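Local coordinates for AAR187Cp (Eremothecium gossypii, PDB 3ZIL), which probably regulates the establishment of sister-chromatid cohesion through cohesin; this chain is the helical Wap1 domain of the protein, at residues W71-T76 / L85-I90. Numbering follows the deposited sequence.
Sequences WCFQGT and LLQCFI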
loop_
_atom_site.group_PDB
_atom_site.type_symbol
_atom_site.label_atom_id
_atom_site.label_comp_id
_atom_site.label_asym_id
_atom_site.label_seq_id
_atom_site.Cartn_x
_atom_site.Cartn_y
_atom_site.Cartn_z
ATOM N N TRP A 71 -11.684 -11.203 27.338
ATOM C CA TRP A 71 -13.126 -11.337 27.174
ATOM C C TRP A 71 -13.564 -10.903 25.791
ATOM O O TRP A 71 -14.227 -11.700 25.091
ATOM C CB TRP A 71 -13.930 -10.603 28.293
ATOM C CG TRP A 71 -15.411 -10.849 28.145
ATOM C CD1 TRP A 71 -16.138 -11.905 28.657
ATOM C CD2 TRP A 71 -16.364 -10.077 27.343
ATOM N NE1 TRP A 71 -17.481 -11.805 28.304
ATOM C CE2 TRP A 71 -17.676 -10.717 27.529
ATOM C CE3 TRP A 71 -16.284 -8.878 26.594
ATOM C CZ2 TRP A 71 -18.824 -10.240 26.911
ATOM C CZ3 TRP A 71 -17.444 -8.407 25.982
ATOM C CH2 TRP A 71 -18.690 -9.071 26.130
ATOM N N CYS A 72 -13.158 -9.703 25.326
ATOM C CA CYS A 72 -13.587 -9.255 24.001
ATOM C C CYS A 72 -13.079 -10.202 22.902
ATOM O O CYS A 72 -13.770 -10.432 21.924
ATOM C CB CYS A 72 -13.147 -7.807 23.653
ATOM S SG CYS A 72 -13.883 -6.565 24.793
ATOM N N PHE A 73 -11.879 -10.740 23.037
ATOM C CA PHE A 73 -11.254 -11.422 21.859
ATOM C C PHE A 73 -11.201 -12.891 22.059
ATOM O O PHE A 73 -10.477 -13.567 21.379
ATOM C CB PHE A 73 -9.882 -10.840 21.495
ATOM C CG PHE A 73 -9.967 -9.399 21.087
ATOM C CD1 PHE A 73 -10.471 -9.060 19.849
ATOM C CD2 PHE A 73 -9.637 -8.365 21.986
ATOM C CE1 PHE A 73 -10.573 -7.700 19.468
ATOM C CE2 PHE A 73 -9.742 -7.029 21.622
ATOM C CZ PHE A 73 -10.248 -6.696 20.360
ATOM N N GLN A 74 -12.013 -13.391 22.984
ATOM C CA GLN A 74 -12.010 -14.864 23.280
ATOM C C GLN A 74 -12.422 -15.680 22.018
ATOM O O GLN A 74 -11.868 -16.744 21.726
ATOM C CB GLN A 74 -12.936 -15.200 24.486
ATOM C CG GLN A 74 -12.643 -16.593 25.027
ATOM C CD GLN A 74 -13.631 -17.066 26.092
ATOM O OE1 GLN A 74 -14.588 -16.357 26.437
ATOM N NE2 GLN A 74 -13.378 -18.260 26.649
ATOM N N GLY A 75 -13.417 -15.178 21.316
ATOM C CA GLY A 75 -13.831 -15.733 20.038
ATOM C C GLY A 75 -13.793 -14.609 19.007
ATOM O O GLY A 75 -14.207 -13.444 19.286
ATOM N N THR A 76 -13.272 -14.922 17.833
ATOM C CA THR A 76 -13.271 -13.957 16.716
ATOM C C THR A 76 -13.787 -14.787 15.540
ATOM O O THR A 76 -13.494 -15.979 15.425
ATOM C CB THR A 76 -11.872 -13.438 16.423
ATOM O OG1 THR A 76 -11.012 -14.556 16.315
ATOM C CG2 THR A 76 -11.282 -12.597 17.565
ATOM N N LEU A 85 -16.994 -5.684 14.141
ATOM C CA LEU A 85 -16.984 -4.251 14.253
ATOM C C LEU A 85 -16.757 -3.715 15.674
ATOM O O LEU A 85 -15.929 -2.821 15.889
ATOM C CB LEU A 85 -18.253 -3.661 13.691
ATOM C CG LEU A 85 -18.109 -2.121 13.516
ATOM C CD1 LEU A 85 -17.014 -1.730 12.504
ATOM C CD2 LEU A 85 -19.457 -1.478 13.135
ATOM N N LEU A 86 -17.528 -4.234 16.639
ATOM C CA LEU A 86 -17.343 -3.896 18.022
ATOM C C LEU A 86 -15.919 -4.228 18.470
ATOM O O LEU A 86 -15.343 -3.492 19.251
ATOM C CB LEU A 86 -18.354 -4.703 18.878
ATOM C CG LEU A 86 -19.827 -4.531 18.525
ATOM C CD1 LEU A 86 -20.809 -5.394 19.377
ATOM C CD2 LEU A 86 -20.197 -3.053 18.539
ATOM N N GLN A 87 -15.379 -5.377 18.019
ATOM C CA GLN A 87 -14.081 -5.803 18.449
ATOM C C GLN A 87 -13.047 -4.878 17.850
ATOM O O GLN A 87 -12.050 -4.640 18.522
ATOM C CB GLN A 87 -13.743 -7.260 18.026
ATOM C CG GLN A 87 -14.582 -8.264 18.836
ATOM C CD GLN A 87 -14.503 -9.662 18.281
ATOM O OE1 GLN A 87 -14.828 -9.897 17.119
ATOM N NE2 GLN A 87 -14.181 -10.627 19.151
ATOM N N CYS A 88 -13.239 -4.437 16.609
ATOM C CA CYS A 88 -12.265 -3.447 16.029
ATOM C C CYS A 88 -12.275 -2.096 16.859
ATOM O O CYS A 88 -11.226 -1.540 17.099
ATOM C CB CYS A 88 -12.619 -3.114 14.601
ATOM S SG CYS A 88 -12.432 -4.423 13.382
ATOM N N PHE A 89 -13.446 -1.582 17.256
ATOM C CA PHE A 89 -13.526 -0.430 18.178
ATOM C C PHE A 89 -12.735 -0.629 19.518
ATOM O O PHE A 89 -11.916 0.207 19.870
ATOM C CB PHE A 89 -14.999 0.001 18.416
ATOM C CG PHE A 89 -15.150 0.986 19.526
ATOM C CD1 PHE A 89 -14.786 2.331 19.347
ATOM C CD2 PHE A 89 -15.556 0.563 20.787
ATOM C CE1 PHE A 89 -14.900 3.244 20.384
ATOM C CE2 PHE A 89 -15.638 1.477 21.838
ATOM C CZ PHE A 89 -15.309 2.818 21.634
ATOM N N ILE A 90 -12.919 -1.775 20.203
ATOM C CA ILE A 90 -12.184 -2.115 21.378
ATOM C C ILE A 90 -10.663 -2.044 21.132
ATOM O O ILE A 90 -9.913 -1.419 21.937
ATOM C CB ILE A 90 -12.606 -3.514 21.905
ATOM C CG1 ILE A 90 -14.055 -3.445 22.357
ATOM C CG2 ILE A 90 -11.605 -4.037 22.956
ATOM C CD1 ILE A 90 -14.269 -2.384 23.419
#
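Phe73 runs alongside the Gln87 side chain, the two passing in opposite directions, with CE1 of the ring 3.5 Å from Gln87 CB. Ring and amide planes lie 10° apart, yet the closest approach is to the CB methylene, beside the ring and not over its face; the backbone carbonyl oxygen Gln87 O lies at the ring edge, near its plane, 3.3 Å from Phe73 CZ. Beyond CG the Gln87 chain is extended, which carries its amide across to the turn after helix 54-72. There Gln87 NE2 donates twice: to Cys72 O at 2.8 Å, with an N-H...O angle of 162°, and to Gly75 O, also at 2.8 Å. Both acceptors lie close to the amide plane, so two bonds from one nitrogen fix the rotation of the amide. The Gly75 bond lies in the plane of its carbonyl; the Cys72 bond is tilted 21° from its own. Away from these bonds, Ile90 CG2 meets both Phe73 CE2, at 3.8 Å, and Cys72 SG, at 3.9 Å. Arg39 of helix 36-52 also bonds to both carbonyl oxygens through NH2. The contact thus ties the C-terminal end of helix 54-72 and its following turn to helix 81-93, while Met50 of helix 36-52 touches Ile90.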